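Xylulose kinase (Escherichia coli, PDB 2ITM) catalyses the ATP-dependent phosphorylation of D-xylulose to D-xylulose 5-phosphate, and less efficiently that of 1-deoxy-D-xylulose, as a homodimeric FGGY-family kinase. Local coordinates at residues 174-186 against 192-204. Sequence-based numbering, arbitrary orientation.
With SO4 (sulfate ion), chain D.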
loop_
_atom_site.group_PDB
_atom_site.type_symbol
_atom_site.label_atom_id
_atom_site.label_comp_id
_atom_site.label_asym_id
_atom_site.label_seq_id
_atom_site.Cartn_x
_atom_site.Cartn_y
_atom_site.Cartn_z
ATOM N N THR A 174 23.278 -28.273 -11.886
ATOM C CA THR A 174 22.562 -28.884 -12.997
ATOM C C THR A 174 21.375 -29.713 -12.535
ATOM O O THR A 174 20.393 -29.834 -13.240
ATOM C CB THR A 174 23.494 -29.767 -13.864
ATOM O OG1 THR A 174 24.006 -30.858 -13.103
ATOM C CG2 THR A 174 24.709 -29.006 -14.312
ATOM N N MET A 175 21.505 -30.268 -11.337
ATOM C CA MET A 175 20.689 -31.361 -10.837
ATOM C C MET A 175 20.970 -32.711 -11.459
ATOM O O MET A 175 20.169 -33.618 -11.344
ATOM C CB MET A 175 19.195 -31.049 -10.903
ATOM C CG MET A 175 18.773 -29.727 -10.310
ATOM S SD MET A 175 19.301 -29.458 -8.622
ATOM C CE MET A 175 18.354 -30.695 -7.826
ATOM N N TRP A 176 22.107 -32.852 -12.118
ATOM C CA TRP A 176 22.537 -34.159 -12.575
ATOM C C TRP A 176 23.663 -34.677 -11.702
ATOM O O TRP A 176 24.049 -35.830 -11.801
ATOM C CB TRP A 176 22.993 -34.129 -14.046
ATOM C CG TRP A 176 21.938 -33.784 -15.053
ATOM C CD1 TRP A 176 20.704 -34.332 -15.165
ATOM C CD2 TRP A 176 22.033 -32.802 -16.088
ATOM N NE1 TRP A 176 20.022 -33.764 -16.210
ATOM C CE2 TRP A 176 20.827 -32.819 -16.796
ATOM C CE3 TRP A 176 23.022 -31.904 -16.483
ATOM C CZ2 TRP A 176 20.583 -31.984 -17.880
ATOM C CZ3 TRP A 176 22.774 -31.079 -17.550
ATOM C CH2 TRP A 176 21.564 -31.123 -18.237
ATOM N N LEU A 177 24.200 -33.802 -10.857
ATOM C CA LEU A 177 25.302 -34.164 -9.977
ATOM C C LEU A 177 24.886 -34.789 -8.653
ATOM O O LEU A 177 23.999 -34.310 -7.969
ATOM C CB LEU A 177 26.234 -32.986 -9.731
ATOM C CG LEU A 177 27.577 -33.387 -9.099
ATOM C CD1 LEU A 177 28.545 -33.888 -10.143
ATOM C CD2 LEU A 177 28.161 -32.249 -8.308
ATOM N N ASP A 178 25.557 -35.869 -8.298
ATOM C CA ASP A 178 25.514 -36.365 -6.944
ATOM C C ASP A 178 26.441 -35.569 -6.044
ATOM O O ASP A 178 27.640 -35.759 -6.066
ATOM C CB ASP A 178 25.892 -37.846 -6.912
ATOM C CG ASP A 178 25.650 -38.467 -5.560
ATOM O OD1 ASP A 178 26.121 -37.924 -4.552
ATOM O OD2 ASP A 178 24.994 -39.505 -5.416
ATOM N N VAL A 179 25.866 -34.685 -5.248
ATOM C CA VAL A 179 26.630 -33.642 -4.592
ATOM C C VAL A 179 27.524 -34.190 -3.486
ATOM O O VAL A 179 28.617 -33.697 -3.273
ATOM C CB VAL A 179 25.727 -32.536 -4.055
ATOM C CG1 VAL A 179 26.512 -31.568 -3.220
ATOM C CG2 VAL A 179 25.038 -31.823 -5.184
ATOM N N ALA A 180 27.049 -35.222 -2.799
ATOM C CA ALA A 180 27.856 -35.978 -1.845
ATOM C C ALA A 180 29.093 -36.582 -2.478
ATOM O O ALA A 180 30.147 -36.554 -1.910
ATOM C CB ALA A 180 27.025 -37.058 -1.188
ATOM N N LYS A 181 28.935 -37.133 -3.670
ATOM C CA LYS A 181 29.980 -37.965 -4.284
ATOM C C LYS A 181 30.856 -37.193 -5.256
ATOM O O LYS A 181 31.832 -37.715 -5.762
ATOM C CB LYS A 181 29.372 -39.192 -4.962
ATOM C CG LYS A 181 28.630 -40.117 -4.021
ATOM C CD LYS A 181 28.585 -41.531 -4.558
ATOM C CE LYS A 181 27.521 -42.365 -3.866
ATOM N NZ LYS A 181 26.986 -43.407 -4.752
ATOM N N ARG A 182 30.504 -35.940 -5.501
ATOM C CA ARG A 182 31.250 -35.095 -6.422
ATOM C C ARG A 182 31.398 -35.756 -7.787
ATOM O O ARG A 182 32.443 -35.699 -8.411
ATOM C CB ARG A 182 32.590 -34.706 -5.844
ATOM C CG ARG A 182 32.509 -34.170 -4.415
ATOM C CD ARG A 182 33.815 -33.733 -3.802
ATOM N NE ARG A 182 34.199 -32.387 -4.192
ATOM C CZ ARG A 182 33.717 -31.278 -3.666
ATOM N NH1 ARG A 182 32.795 -31.313 -2.705
ATOM N NH2 ARG A 182 34.136 -30.111 -4.109
ATOM N N ASP A 183 30.320 -36.379 -8.239
ATOM C CA ASP A 183 30.301 -37.094 -9.508
ATOM C C ASP A 183 28.869 -37.144 -10.044
ATOM O O ASP A 183 27.922 -37.046 -9.287
ATOM C CB ASP A 183 30.876 -38.503 -9.323
ATOM C CG ASP A 183 30.967 -39.280 -10.613
ATOM O OD1 ASP A 183 31.099 -38.668 -11.684
ATOM O OD2 ASP A 183 30.911 -40.515 -10.647
ATOM N N TRP A 184 28.730 -37.292 -11.354
ATOM C CA TRP A 184 27.423 -37.375 -11.972
ATOM C C TRP A 184 26.575 -38.496 -11.371
ATOM O O TRP A 184 27.102 -39.485 -10.888
ATOM C CB TRP A 184 27.527 -37.530 -13.492
ATOM C CG TRP A 184 28.347 -36.483 -14.225
ATOM C CD1 TRP A 184 29.526 -36.681 -14.845
ATOM C CD2 TRP A 184 28.017 -35.105 -14.440
ATOM N NE1 TRP A 184 29.974 -35.521 -15.418
ATOM C CE2 TRP A 184 29.061 -34.535 -15.185
ATOM C CE3 TRP A 184 26.942 -34.294 -14.079
ATOM C CZ2 TRP A 184 29.065 -33.209 -15.562
ATOM C CZ3 TRP A 184 26.955 -32.978 -14.460
ATOM C CH2 TRP A 184 28.003 -32.448 -15.190
ATOM N N SER A 185 25.263 -38.300 -11.399
ATOM C CA SER A 185 24.295 -39.280 -10.935
ATOM C C SER A 185 23.582 -39.959 -12.089
ATOM O O SER A 185 22.785 -39.344 -12.782
ATOM C CB SER A 185 23.265 -38.620 -10.029
ATOM O OG SER A 185 22.075 -39.380 -9.939
ATOM N N ASP A 186 23.874 -41.237 -12.276
ATOM C CA ASP A 186 23.324 -41.997 -13.380
ATOM C C ASP A 186 21.803 -41.970 -13.336
ATOM O O ASP A 186 21.141 -41.871 -14.360
ATOM C CB ASP A 186 23.847 -43.433 -13.349
ATOM C CG ASP A 186 25.276 -43.556 -13.859
ATOM O OD1 ASP A 186 25.781 -42.606 -14.468
ATOM O OD2 ASP A 186 25.963 -44.578 -13.699
ATOM N N CYS A 192 16.374 -38.087 -17.387
ATOM C CA CYS A 192 16.253 -37.056 -18.387
ATOM C C CYS A 192 16.619 -37.598 -19.762
ATOM O O CYS A 192 16.683 -36.855 -20.723
ATOM C CB CYS A 192 17.146 -35.868 -18.030
ATOM S SG CYS A 192 16.848 -35.119 -16.421
ATOM N N ASP A 193 16.851 -38.899 -19.837
ATOM C CA ASP A 193 17.309 -39.526 -21.066
ATOM C C ASP A 193 18.622 -38.934 -21.549
ATOM O O ASP A 193 18.766 -38.551 -22.700
ATOM C CB ASP A 193 16.259 -39.388 -22.149
ATOM C CG ASP A 193 16.039 -40.663 -22.905
ATOM O OD1 ASP A 193 17.020 -41.236 -23.406
ATOM O OD2 ASP A 193 14.914 -41.177 -23.035
ATOM N N LEU A 194 19.574 -38.857 -20.642
ATOM C CA LEU A 194 20.891 -38.392 -20.982
ATOM C C LEU A 194 21.868 -39.402 -20.446
ATOM O O LEU A 194 21.495 -40.292 -19.707
ATOM C CB LEU A 194 21.134 -37.021 -20.380
ATOM C CG LEU A 194 20.224 -35.935 -20.938
ATOM C CD1 LEU A 194 20.371 -34.629 -20.210
ATOM C CD2 LEU A 194 20.432 -35.757 -22.412
ATOM N N SER A 195 23.117 -39.269 -20.845
ATOM C CA SER A 195 24.157 -40.086 -20.301
ATOM C C SER A 195 25.388 -39.241 -20.014
ATOM O O SER A 195 25.478 -38.101 -20.432
ATOM C CB SER A 195 24.519 -41.210 -21.245
ATOM O OG SER A 195 25.211 -40.718 -22.366
ATOM N N ARG A 196 26.331 -39.837 -19.297
ATOM C CA ARG A 196 27.583 -39.190 -18.931
ATOM C C ARG A 196 28.340 -38.691 -20.149
ATOM O O ARG A 196 29.080 -37.729 -20.071
ATOM C CB ARG A 196 28.453 -40.160 -18.130
ATOM C CG ARG A 196 27.726 -40.868 -17.018
ATOM C CD ARG A 196 28.568 -41.846 -16.233
ATOM N NE ARG A 196 29.677 -41.187 -15.567
ATOM C CZ ARG A 196 29.712 -40.907 -14.279
ATOM N NH1 ARG A 196 28.703 -41.234 -13.495
ATOM N NH2 ARG A 196 30.765 -40.306 -13.772
ATOM N N ASP A 197 28.133 -39.365 -21.271
ATOM C CA ASP A 197 28.745 -39.002 -22.537
ATOM C C ASP A 197 28.283 -37.634 -23.012
ATOM O O ASP A 197 28.942 -36.998 -23.819
ATOM C CB ASP A 197 28.402 -40.048 -23.602
ATOM C CG ASP A 197 28.621 -41.470 -23.120
ATOM O OD1 ASP A 197 29.763 -41.957 -23.208
ATOM O OD2 ASP A 197 27.716 -42.177 -22.642
ATOM N N GLN A 198 27.141 -37.194 -22.509
ATOM C CA GLN A 198 26.628 -35.882 -22.860
ATOM C C GLN A 198 27.007 -34.791 -21.862
ATOM O O GLN A 198 26.643 -33.650 -22.037
ATOM C CB GLN A 198 25.118 -35.926 -23.088
ATOM C CG GLN A 198 24.718 -36.514 -24.409
ATOM C CD GLN A 198 23.397 -37.206 -24.347
ATOM O OE1 GLN A 198 23.158 -38.014 -23.467
ATOM N NE2 GLN A 198 22.530 -36.892 -25.281
ATOM N N MET A 199 27.750 -35.162 -20.829
ATOM C CA MET A 199 28.287 -34.217 -19.859
ATOM C C MET A 199 29.777 -33.937 -20.066
ATOM O O MET A 199 30.505 -34.793 -20.535
ATOM C CB MET A 199 28.098 -34.740 -18.443
ATOM C CG MET A 199 26.700 -35.158 -18.081
ATOM S SD MET A 199 25.605 -33.783 -17.766
ATOM C CE MET A 199 24.656 -33.829 -19.248
ATOM N N PRO A 200 30.219 -32.747 -19.675
ATOM C CA PRO A 200 31.642 -32.455 -19.550
ATOM C C PRO A 200 32.312 -33.300 -18.478
ATOM O O PRO A 200 31.653 -33.817 -17.601
ATOM C CB PRO A 200 31.648 -30.982 -19.141
ATOM C CG PRO A 200 30.423 -30.812 -18.398
ATOM C CD PRO A 200 29.412 -31.679 -19.072
ATOM N N ALA A 201 33.623 -33.421 -18.572
ATOM C CA ALA A 201 34.453 -33.891 -17.473
ATOM C C ALA A 201 34.424 -32.973 -16.256
ATOM O O ALA A 201 34.368 -31.771 -16.382
ATOM C CB ALA A 201 35.866 -34.102 -17.955
ATOM N N LEU A 202 34.431 -33.572 -15.076
ATOM C CA LEU A 202 34.332 -32.830 -13.832
ATOM C C LEU A 202 35.691 -32.627 -13.189
ATOM O O LEU A 202 36.485 -33.542 -13.151
ATOM C CB LEU A 202 33.398 -33.526 -12.862
ATOM C CG LEU A 202 31.931 -33.635 -13.261
ATOM C CD1 LEU A 202 31.219 -34.698 -12.461
ATOM C CD2 LEU A 202 31.232 -32.303 -13.136
ATOM N N TYR A 203 35.906 -31.433 -12.700
ATOM C CA TYR A 203 37.106 -31.124 -11.948
ATOM C C TYR A 203 36.744 -30.384 -10.671
ATOM O O TYR A 203 35.629 -29.934 -10.511
ATOM C CB TYR A 203 38.053 -30.270 -12.785
ATOM C CG TYR A 203 38.640 -30.942 -13.998
ATOM C CD1 TYR A 203 37.855 -31.267 -15.082
ATOM C CD2 TYR A 203 39.985 -31.239 -14.062
ATOM C CE1 TYR A 203 38.395 -31.873 -16.197
ATOM C CE2 TYR A 203 40.534 -31.837 -15.165
ATOM C CZ TYR A 203 39.739 -32.157 -16.234
ATOM O OH TYR A 203 40.290 -32.758 -17.330
ATOM N N GLU A 204 37.703 -30.250 -9.772
ATOM C CA GLU A 204 37.623 -29.245 -8.721
ATOM C C GLU A 204 38.027 -27.875 -9.241
ATOM O O GLU A 204 38.764 -27.774 -10.198
ATOM C CB GLU A 204 38.467 -29.650 -7.522
ATOM C CG GLU A 204 38.149 -31.019 -6.963
ATOM C CD GLU A 204 36.836 -31.074 -6.214
ATOM O OE1 GLU A 204 36.297 -30.025 -5.869
ATOM O OE2 GLU A 204 36.347 -32.179 -5.970
HETATM S S SO4 D . 33.706 -40.702 -16.093
HETATM O O1 SO4 D . 34.786 -40.227 -15.239
HETATM O O2 SO4 D . 32.515 -39.885 -15.883
HETATM O O3 SO4 D . 34.124 -40.617 -17.486
HETATM O O4 SO4 D . 33.427 -42.092 -15.750
HETATM O O HOH W 1 25.078 -42.470 -17.507
#
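The short antiparallel hairpin of strands 177-178 and 183-184, in the N-terminal FGGY domain, packs through W184 between M199, just before strand 201-203, and L202 within it. The W184 indole is sandwiched: L202 CD1 sits 3.4 Å from the centroid of its five-membered ring, while M199 CB and SD lie over the opposite face, SD 3.8 Å from the six-membered centroid. At the ring edge W184 NE1 makes a weak, bent hydrogen bond (134°) to P200 O. With an alanine in place of W184, a gap between M199 and L202 would probably open and P200 O would be likely to lose this donor. M199, bent at chi2 and chi3 (105°), carries its sulfur on to W176, so that CE stands over the W176 six-membered ring, 4.0 Å from its centroid, and SD bridges the two indoles. W176 NE1 points in its ring plane at C192 SG, a 3.5 Å hydrogen bond. A salt bridge and a three-residue salt-bridge network flank this core. R182 grips E204 side-on, NE to OE2 and NH2 to OE1 at 2.8 Å each, with planes 17° apart and each E204 carboxylate oxygen using its syn lone pair. R196 NH2 reaches D183 OD1 at 2.7 Å and also bonds O2 of a sulfate ion that probably came from the crystallisation liquor, whereas R196 NH1 forms a weaker salt bridge with D186 OD1. L189 of helix 186-190, which links the segments, touches both tryptophans and M199; helix 128-138 packs on W176 and C192, helix 168-172 on L202 and E204, and strand 201-203 pairs in parallel with strand 165-167.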